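Local coordinates for CBS domain protein (Porphyromonas gingivalis, PDB 2NQW) that is a membrane protein of unknown function that may bind flavin adenine dinucleotide, represented here by its transporter associated domain, at residues G51-I56 / R82-I87; D27-L32 / E36-E41. All coordinates share one frame; numbering follows the deposited sequence. Where two conformers were deposited one is given.

Contact 1. Residues G51-I56 / R82-I87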
ATOM      1  N   GLY A  51       5.528   4.584  -1.336  1.00  8.70           N
ATOM      2  CA  GLY A  51       6.876   4.272  -1.824  1.00  9.31           C
ATOM      3  C   GLY A  51       6.961   2.859  -2.369  1.00  8.45           C
ATOM      4  O   GLY A  51       7.615   2.631  -3.403  1.00  9.37           O
ATOM      5  N   LEU A  52       6.332   1.890  -1.692  1.00  8.82           N
ATOM      6  CA  LEU A  52       6.349   0.519  -2.197  1.00  8.79           C
ATOM      7  C   LEU A  52       5.654   0.473  -3.568  1.00  8.58           C
ATOM      8  O   LEU A  52       6.129  -0.196  -4.489  1.00  9.07           O
ATOM      9  CB  LEU A  52       5.640  -0.411  -1.216  1.00  9.31           C
ATOM     10  CG  LEU A  52       5.562  -1.878  -1.651  1.00 10.48           C
ATOM     11  CD1 LEU A  52       6.955  -2.495  -1.848  1.00 13.10           C
ATOM     12  CD2 LEU A  52       4.778  -2.647  -0.592  1.00 11.45           C
ATOM     13  N   PHE A  53       4.532   1.187  -3.717  1.00  8.66           N
ATOM     14  CA  PHE A  53       3.847   1.222  -5.003  1.00  8.20           C
ATOM     15  C   PHE A  53       4.777   1.743  -6.083  1.00  8.30           C
ATOM     16  O   PHE A  53       4.884   1.133  -7.173  1.00  8.51           O
ATOM     17  CB  PHE A  53       2.585   2.103  -4.860  1.00  8.22           C
ATOM     18  CG  PHE A  53       1.590   1.862  -5.974  1.00  7.70           C
ATOM     19  CD1 PHE A  53       0.524   0.987  -5.761  1.00  9.36           C
ATOM     20  CD2 PHE A  53       1.704   2.496  -7.222  1.00  8.86           C
ATOM     21  CE1 PHE A  53      -0.395   0.708  -6.769  1.00  8.98           C
ATOM     22  CE2 PHE A  53       0.809   2.210  -8.235  1.00  8.62           C
ATOM     23  CZ  PHE A  53      -0.231   1.320  -8.005  1.00  8.96           C
ATOM     24  N   LEU A  54       5.476   2.857  -5.792  1.00  8.41           N
ATOM     25  CA  LEU A  54       6.403   3.424  -6.783  1.00  8.75           C
ATOM     26  C   LEU A  54       7.560   2.475  -7.082  1.00  9.59           C
ATOM     27  O   LEU A  54       8.069   2.424  -8.207  1.00 10.05           O
ATOM     28  CB  LEU A  54       6.983   4.755  -6.277  1.00  8.94           C
ATOM     29  CG  LEU A  54       5.973   5.872  -6.053  1.00  9.93           C
ATOM     30  CD1 LEU A  54       6.659   7.110  -5.515  1.00 10.85           C
ATOM     31  CD2 LEU A  54       5.217   6.204  -7.358  1.00 11.56           C
ATOM     32  N   GLU A  55       8.022   1.749  -6.067  1.00  9.97           N
ATOM     33  CA  GLU A  55       9.152   0.824  -6.253  1.00 10.85           C
ATOM     34  C   GLU A  55       8.747  -0.341  -7.150  1.00 10.95           C
ATOM     35  O   GLU A  55       9.575  -0.847  -7.936  1.00 12.13           O
ATOM     36  CB  GLU A  55       9.586   0.277  -4.887  1.00 12.11           C
ATOM     37  CG  GLU A  55      10.924  -0.438  -4.893  1.00 16.59           C
ATOM     38  CD  GLU A  55      12.127   0.457  -5.009  1.00 21.51           C
ATOM     39  OE1 GLU A  55      12.037   1.674  -4.855  1.00 22.78           O
ATOM     40  OE2 GLU A  55      13.239  -0.094  -5.186  1.00 29.45           O
ATOM     41  N   ILE A  56       7.487  -0.782  -7.033  1.00  9.52           N
ATOM     42  CA  ILE A  56       7.003  -1.846  -7.912  1.00 10.02           C
ATOM     43  C   ILE A  56       6.800  -1.354  -9.351  1.00 10.62           C
ATOM     44  O   ILE A  56       7.192  -2.027 -10.320  1.00 11.87           O
ATOM     45  CB  ILE A  56       5.689  -2.470  -7.374  1.00  9.76           C
ATOM     46  CG1 ILE A  56       5.921  -3.153  -6.010  1.00 10.84           C
ATOM     47  CG2 ILE A  56       5.072  -3.445  -8.357  1.00 10.76           C
ATOM     48  CD1 ILE A  56       4.609  -3.409  -5.248  1.00 11.11           C
ATOM     49  N   ARG A  82      -0.431  15.839  -7.056  1.00 10.99           N
ATOM     50  CA  ARG A  82       0.868  15.204  -7.314  1.00 11.83           C
ATOM     51  C   ARG A  82       1.172  13.939  -6.551  1.00 12.76           C
ATOM     52  O   ARG A  82       2.140  13.268  -6.900  1.00 14.89           O
ATOM     53  CB  ARG A  82       2.039  16.178  -7.043  1.00 12.93           C
ATOM     54  CG  ARG A  82       2.009  17.450  -7.867  1.00 12.95           C
ATOM     55  CD  ARG A  82       2.294  17.155  -9.330  1.00 13.49           C
ATOM     56  NE  ARG A  82       2.164  18.372 -10.134  1.00 14.16           N
ATOM     57  CZ  ARG A  82       2.014  18.364 -11.452  1.00 14.48           C
ATOM     58  NH1 ARG A  82       2.055  17.195 -12.120  1.00 16.94           N
ATOM     59  NH2 ARG A  82       1.880  19.510 -12.118  1.00 15.71           N
ATOM     60  N   ARG A  83       0.401  13.605  -5.520  1.00 11.79           N
ATOM     61  CA  ARG A  83       0.795  12.510  -4.602  0.50 12.33           C
ATOM     62  C   ARG A  83      -0.298  11.482  -4.458  1.00 11.29           C
ATOM     63  O   ARG A  83      -1.486  11.848  -4.451  1.00 11.38           O
ATOM     64  CB  ARG A  83       1.117  13.066  -3.185  0.50 13.66           C
ATOM     65  CG  ARG A  83       2.035  14.278  -3.160  0.50 16.23           C
ATOM     66  CD  ARG A  83       3.401  13.970  -3.744  0.50 19.65           C
ATOM     67  NE  ARG A  83       4.366  15.011  -3.402  0.50 23.65           N
ATOM     68  CZ  ARG A  83       5.118  15.031  -2.300  0.50 25.06           C
ATOM     69  NH1 ARG A  83       5.055  14.053  -1.405  0.50 26.85           N
ATOM     70  NH2 ARG A  83       5.953  16.041  -2.098  0.50 28.11           N
ATOM     71  N   ILE A  84       0.117  10.221  -4.293  1.00 11.03           N
ATOM     72  CA  ILE A  84      -0.816   9.190  -3.850  1.00 10.80           C
ATOM     73  C   ILE A  84      -1.239   9.472  -2.422  1.00 11.58           C
ATOM     74  O   ILE A  84      -0.382   9.537  -1.530  1.00 13.66           O
ATOM     75  CB  ILE A  84      -0.117   7.819  -3.870  1.00 10.98           C
ATOM     76  CG1 ILE A  84       0.239   7.413  -5.312  1.00 11.00           C
ATOM     77  CG2 ILE A  84      -1.049   6.771  -3.249  1.00 12.08           C
ATOM     78  CD1 ILE A  84       1.233   6.223  -5.358  1.00 11.34           C
ATOM     79  N   ILE A  85      -2.540   9.652  -2.196  1.00 10.80           N
ATOM     80  CA  ILE A  85      -3.036   9.908  -0.849  1.00 12.38           C
ATOM     81  C   ILE A  85      -3.833   8.736  -0.264  1.00 10.93           C
ATOM     82  O   ILE A  85      -3.966   8.680   0.955  1.00 11.46           O
ATOM     83  CB  ILE A  85      -3.766  11.230  -0.732  1.00 12.93           C
ATOM     84  CG1 ILE A  85      -5.084  11.218  -1.486  1.00 13.37           C
ATOM     85  CG2 ILE A  85      -2.847  12.397  -1.159  1.00 15.23           C
ATOM     86  CD1 ILE A  85      -5.871  12.577  -1.367  1.00 15.39           C
ATOM     87  N   GLU A  86      -4.328   7.810  -1.096  1.00 10.49           N
ATOM     88  CA  GLU A  86      -4.982   6.628  -0.531  1.00  9.83           C
ATOM     89  C   GLU A  86      -4.682   5.442  -1.425  1.00  8.95           C
ATOM     90  O   GLU A  86      -4.745   5.548  -2.656  1.00  9.58           O
ATOM     91  CB  GLU A  86      -6.484   6.825  -0.447  1.00 10.71           C
ATOM     92  CG  GLU A  86      -7.213   5.692   0.321  1.00 11.79           C
ATOM     93  CD  GLU A  86      -8.700   5.974   0.353  1.00 13.79           C
ATOM     94  OE1 GLU A  86      -9.337   5.888  -0.716  1.00 14.75           O
ATOM     95  OE2 GLU A  86      -9.241   6.272   1.445  1.00 15.42           O
ATOM     96  N   ILE A  87      -4.357   4.331  -0.759  1.00  9.31           N
ATOM     97  CA  ILE A  87      -4.155   3.056  -1.412  1.00  9.58           C
ATOM     98  C   ILE A  87      -5.081   2.021  -0.780  1.00  8.58           C
ATOM     99  O   ILE A  87      -5.161   1.909   0.460  1.00  9.61           O
ATOM    100  CB  ILE A  87      -2.676   2.606  -1.296  1.00  9.86           C
ATOM    101  CG1 ILE A  87      -1.822   3.456  -2.256  1.00 12.53           C
ATOM    102  CG2 ILE A  87      -2.483   1.112  -1.618  1.00 10.81           C
ATOM    103  CD1 ILE A  87      -0.306   3.327  -2.040  1.00 13.28           C
TER
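F53 meets I84 and I87 where helix 49-57 lies against the sheet. The side chains of F53 and I84 cross at about a right angle. The ring carbon CD2 of F53 comes 4.2 Å from CD1 at the end of I84. I87 reaches the same phenylalanine closer to its root, with its CD1 4.2 Å from CB of F53. Both isoleucine methyls approach the ring obliquely. The ring reaches the strand because CG of F53 lies anti to its backbone N (chi1 -162°). CD1 of I84 also touches CD2 of L54, at 4.5 Å. The helix runs across strand 84-87 at 94°, with the two axes 10.8 Å apart at their closest, and a gap of this size is bridged by side chains alone. I85 and E86 both face Q78 in a classic beta bulge between I84 and I87. F74 and V76 of strand 72-79 and A67 of strand 66-69 also touch F53. This is a helix packed crosswise on an antiparallel sheet. No hydrogen bond joins the two segments. The contact is apolar and depends on dispersion and on the burial of F53 and I87, while the L54 side is more open to solvent.

Contact 2. Residues D27-L32 / E36-E41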
ATOM      1  N   ASP A  27       4.160   0.706   9.932  1.00  9.13           N
ATOM      2  CA  ASP A  27       2.825   0.884  10.481  1.00  9.76           C
ATOM      3  C   ASP A  27       1.802   0.019   9.756  1.00  8.83           C
ATOM      4  O   ASP A  27       0.864  -0.463  10.384  1.00  9.20           O
ATOM      5  CB  ASP A  27       2.402   2.342  10.491  1.00 10.22           C
ATOM      6  CG  ASP A  27       3.109   3.138  11.592  1.00 11.80           C
ATOM      7  OD1 ASP A  27       3.830   2.531  12.437  1.00 13.03           O
ATOM      8  OD2 ASP A  27       2.953   4.369  11.582  1.00 13.24           O
ATOM      9  N   VAL A  28       1.954  -0.189   8.446  1.00  8.43           N
ATOM     10  CA  VAL A  28       1.061  -1.131   7.768  1.00  8.05           C
ATOM     11  C   VAL A  28       1.211  -2.534   8.386  1.00  7.96           C
ATOM     12  O   VAL A  28       0.202  -3.213   8.661  1.00  8.91           O
ATOM     13  CB  VAL A  28       1.320  -1.191   6.235  1.00  8.74           C
ATOM     14  CG1 VAL A  28       0.435  -2.236   5.571  1.00  9.86           C
ATOM     15  CG2 VAL A  28       1.059   0.197   5.574  1.00  9.56           C
ATOM     16  N   ARG A  29       2.447  -2.992   8.590  1.00  8.90           N
ATOM     17  CA  ARG A  29       2.641  -4.308   9.178  1.00  9.21           C
ATOM     18  C   ARG A  29       2.083  -4.360  10.582  1.00  8.75           C
ATOM     19  O   ARG A  29       1.509  -5.373  10.993  1.00  9.24           O
ATOM     20  CB  ARG A  29       4.128  -4.688   9.194  1.00  9.36           C
ATOM     21  CG  ARG A  29       4.727  -4.877   7.788  1.00  9.54           C
ATOM     22  CD  ARG A  29       6.095  -5.554   7.852  1.00 11.41           C
ATOM     23  NE  ARG A  29       7.047  -4.716   8.569  1.00 12.99           N
ATOM     24  CZ  ARG A  29       7.853  -3.798   8.041  1.00 14.11           C
ATOM     25  NH1 ARG A  29       7.942  -3.622   6.721  1.00 12.51           N
ATOM     26  NH2 ARG A  29       8.621  -3.051   8.852  1.00 16.63           N
ATOM     27  N   HIS A  30       2.225  -3.258  11.328  1.00  8.54           N
ATOM     28  CA  HIS A  30       1.662  -3.173  12.695  1.00  8.33           C
ATOM     29  C   HIS A  30       0.141  -3.338  12.664  1.00  9.03           C
ATOM     30  O   HIS A  30      -0.418  -4.191  13.373  1.00 10.18           O
ATOM     31  CB  HIS A  30       2.024  -1.815  13.304  1.00  8.97           C
ATOM     32  CG  HIS A  30       1.329  -1.512  14.585  1.00  9.76           C
ATOM     33  ND1 HIS A  30       1.733  -2.059  15.781  1.00 11.92           N
ATOM     34  CD2 HIS A  30       0.221  -0.781  14.846  1.00 10.77           C
ATOM     35  CE1 HIS A  30       0.912  -1.645  16.738  1.00 12.10           C
ATOM     36  NE2 HIS A  30      -0.016  -0.865  16.199  1.00 12.20           N
ATOM     37  N   TYR A  31      -0.541  -2.540  11.836  1.00  8.73           N
ATOM     38  CA  TYR A  31      -2.004  -2.538  11.862  1.00  9.29           C
ATOM     39  C   TYR A  31      -2.596  -3.783  11.203  1.00  9.85           C
ATOM     40  O   TYR A  31      -3.721  -4.166  11.559  1.00 10.72           O
ATOM     41  CB  TYR A  31      -2.556  -1.262  11.191  1.00 10.34           C
ATOM     42  CG  TYR A  31      -2.393  -0.062  12.110  1.00 10.62           C
ATOM     43  CD1 TYR A  31      -3.030  -0.021  13.360  1.00 13.12           C
ATOM     44  CD2 TYR A  31      -1.581   1.016  11.751  1.00 12.90           C
ATOM     45  CE1 TYR A  31      -2.886   1.061  14.225  1.00 14.00           C
ATOM     46  CE2 TYR A  31      -1.428   2.119  12.635  1.00 13.71           C
ATOM     47  CZ  TYR A  31      -2.092   2.110  13.849  1.00 13.54           C
ATOM     48  OH  TYR A  31      -1.964   3.183  14.696  1.00 16.86           O
ATOM     49  N   LEU A  32      -1.883  -4.417  10.262  1.00  8.86           N
ATOM     50  CA  LEU A  32      -2.424  -5.605   9.598  1.00  8.52           C
ATOM     51  C   LEU A  32      -1.849  -6.890  10.171  1.00  8.15           C
ATOM     52  O   LEU A  32      -2.101  -7.962   9.624  1.00  9.38           O
ATOM     53  CB  LEU A  32      -2.225  -5.540   8.080  1.00  8.73           C
ATOM     54  CG  LEU A  32      -2.944  -4.366   7.413  1.00  9.23           C
ATOM     55  CD1 LEU A  32      -2.760  -4.485   5.895  1.00 10.59           C
ATOM     56  CD2 LEU A  32      -4.420  -4.304   7.802  1.00 11.51           C
ATOM     57  N   GLU A  36       7.534  -9.520   9.540  1.00 12.58           N
ATOM     58  CA  GLU A  36       8.498  -8.495   9.179  1.00 13.25           C
ATOM     59  C   GLU A  36       8.867  -8.503   7.714  1.00 12.37           C
ATOM     60  O   GLU A  36       9.202  -7.456   7.167  1.00 13.51           O
ATOM     61  CB  GLU A  36       9.775  -8.683  10.006  1.00 16.65           C
ATOM     62  CG  GLU A  36       9.674  -8.141  11.369  1.00 21.86           C
ATOM     63  CD  GLU A  36      11.018  -8.244  12.064  1.00 28.75           C
ATOM     64  OE1 GLU A  36      11.551  -9.380  12.168  1.00 32.09           O
ATOM     65  OE2 GLU A  36      11.532  -7.185  12.494  1.00 34.18           O
ATOM     66  N   ASN A  37       8.827  -9.686   7.097  1.00 11.62           N
ATOM     67  CA  ASN A  37       9.221  -9.814   5.698  1.00 11.33           C
ATOM     68  C   ASN A  37       8.064  -9.723   4.731  1.00  9.67           C
ATOM     69  O   ASN A  37       8.220 -10.072   3.565  1.00 10.51           O
ATOM     70  CB  ASN A  37       9.983 -11.128   5.470  1.00 13.22           C
ATOM     71  CG  ASN A  37       9.108 -12.339   5.564  1.00 15.71           C
ATOM     72  OD1 ASN A  37       8.018 -12.308   6.133  1.00 16.45           O
ATOM     73  ND2 ASN A  37       9.566 -13.447   4.954  1.00 19.79           N
ATOM     74  N   ALA A  38       6.910  -9.214   5.152  1.00  9.75           N
ATOM     75  CA  ALA A  38       5.729  -9.214   4.301  1.00  9.37           C
ATOM     76  C   ALA A  38       5.987  -8.538   2.946  1.00  8.80           C
ATOM     77  O   ALA A  38       5.450  -8.969   1.923  1.00  9.73           O
ATOM     78  CB  ALA A  38       4.559  -8.506   5.010  1.00 10.78           C
ATOM     79  N   PHE A  39       6.760  -7.439   2.950  1.00  8.66           N
ATOM     80  CA  PHE A  39       6.991  -6.676   1.709  1.00  8.97           C
ATOM     81  C   PHE A  39       8.386  -6.916   1.142  1.00  8.92           C
ATOM     82  O   PHE A  39       8.789  -6.247   0.174  1.00  9.63           O
ATOM     83  CB  PHE A  39       6.689  -5.183   1.950  1.00  9.30           C
ATOM     84  CG  PHE A  39       5.301  -4.950   2.496  1.00  8.59           C
ATOM     85  CD1 PHE A  39       4.182  -5.425   1.813  1.00  9.91           C
ATOM     86  CD2 PHE A  39       5.131  -4.269   3.691  1.00  9.87           C
ATOM     87  CE1 PHE A  39       2.892  -5.210   2.325  1.00  9.41           C
ATOM     88  CE2 PHE A  39       3.849  -4.051   4.209  1.00 10.42           C
ATOM     89  CZ  PHE A  39       2.730  -4.521   3.542  1.00  9.27           C
ATOM     90  N   GLY A  40       9.080  -7.880   1.741  1.00  8.55           N
ATOM     91  CA  GLY A  40      10.288  -8.439   1.114  1.00  9.99           C
ATOM     92  C   GLY A  40      11.428  -7.474   0.886  1.00  9.77           C
ATOM     93  O   GLY A  40      11.500  -6.384   1.464  1.00 10.45           O
ATOM     94  N   GLU A  41      12.356  -7.860   0.013  0.50 10.16           N
ATOM     95  CA  GLU A  41      13.515  -7.019  -0.251  0.50 11.22           C
ATOM     96  C   GLU A  41      13.109  -5.706  -0.890  0.50 12.12           C
ATOM     97  O   GLU A  41      13.715  -4.670  -0.617  0.50 13.29           O
ATOM     98  CB  GLU A  41      14.522  -7.742  -1.156  0.50 11.70           C
ATOM     99  CG  GLU A  41      15.204  -8.884  -0.480  0.50 12.23           C
ATOM    100  CD  GLU A  41      16.302  -9.493  -1.342  0.50 12.92           C
ATOM    101  OE1 GLU A  41      17.323  -8.820  -1.641  0.50 14.71           O
ATOM    102  OE2 GLU A  41      16.160 -10.653  -1.737  0.50 10.66           O
TER
HETATM  103  O   HOH W   1       8.151  -6.113   5.041  1.00 11.05           O
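V28 meets the far end of the F39 ring. Its CG1 lies at the ring edge, near the ring plane, 3.8 Å from CZ of F39. The two side chains cross at about a right angle. CG1 of V28 is anti to the backbone N (chi1 177°), which directs this branch to F39. V28 also packs on F19 and I89 of the sheet, and F39 reaches F72 and F74, so the pair joins helix 25-32 to the apolar side of the sheet.

R29 follows and carries most of the helix's share of the contact. Its side chain slides past F39 in the opposite direction. CG of R29 is 3.8 Å from CE2 of F39, an oblique approach. Further out, CD of R29 comes 3.7 Å from the carbonyl O of E36. A bend at chi3 (-63°) turns the guanidinium so that this oxygen lies over one of its faces, and no direct hydrogen bond forms. The guanidinium and F39 ring planes are 53° apart.

The facing segment contains a type I beta turn, N37 to G40, closed by the bond from G40 N to N37 O. CB of A38 lies over one face of the F39 ring and also approaches CD of R29.

One water ties R29 to the turn. It donates to O of E36 at 2.7 Å and accepts from N of F39 at 2.8 Å. NH1 of R29 gives it a third, weak bond at 3.0 Å.

Both segments of contact 2 precede those of contact 1 in the chain. Their centres are about 16 Å apart, on opposite sides of the centre of the chain. Contact 2 joins helix 25-32 to the turn leading into helix 40-43. Helix 49-57 follows and enters contact 1, whose other side is strand 84-89. That strand is the middle one of the five-stranded antiparallel sheet, and I89 further along it touches V28 and L32 of contact 2. The contacts also meet directly: CD2 of L52 packs 3.7 Å from CD1 of F39. F74 touches both L52 and F39. L52, F53, V28 and F39 belong to the domain's apolar layer between helices and sheet; R29 marks a polar margin.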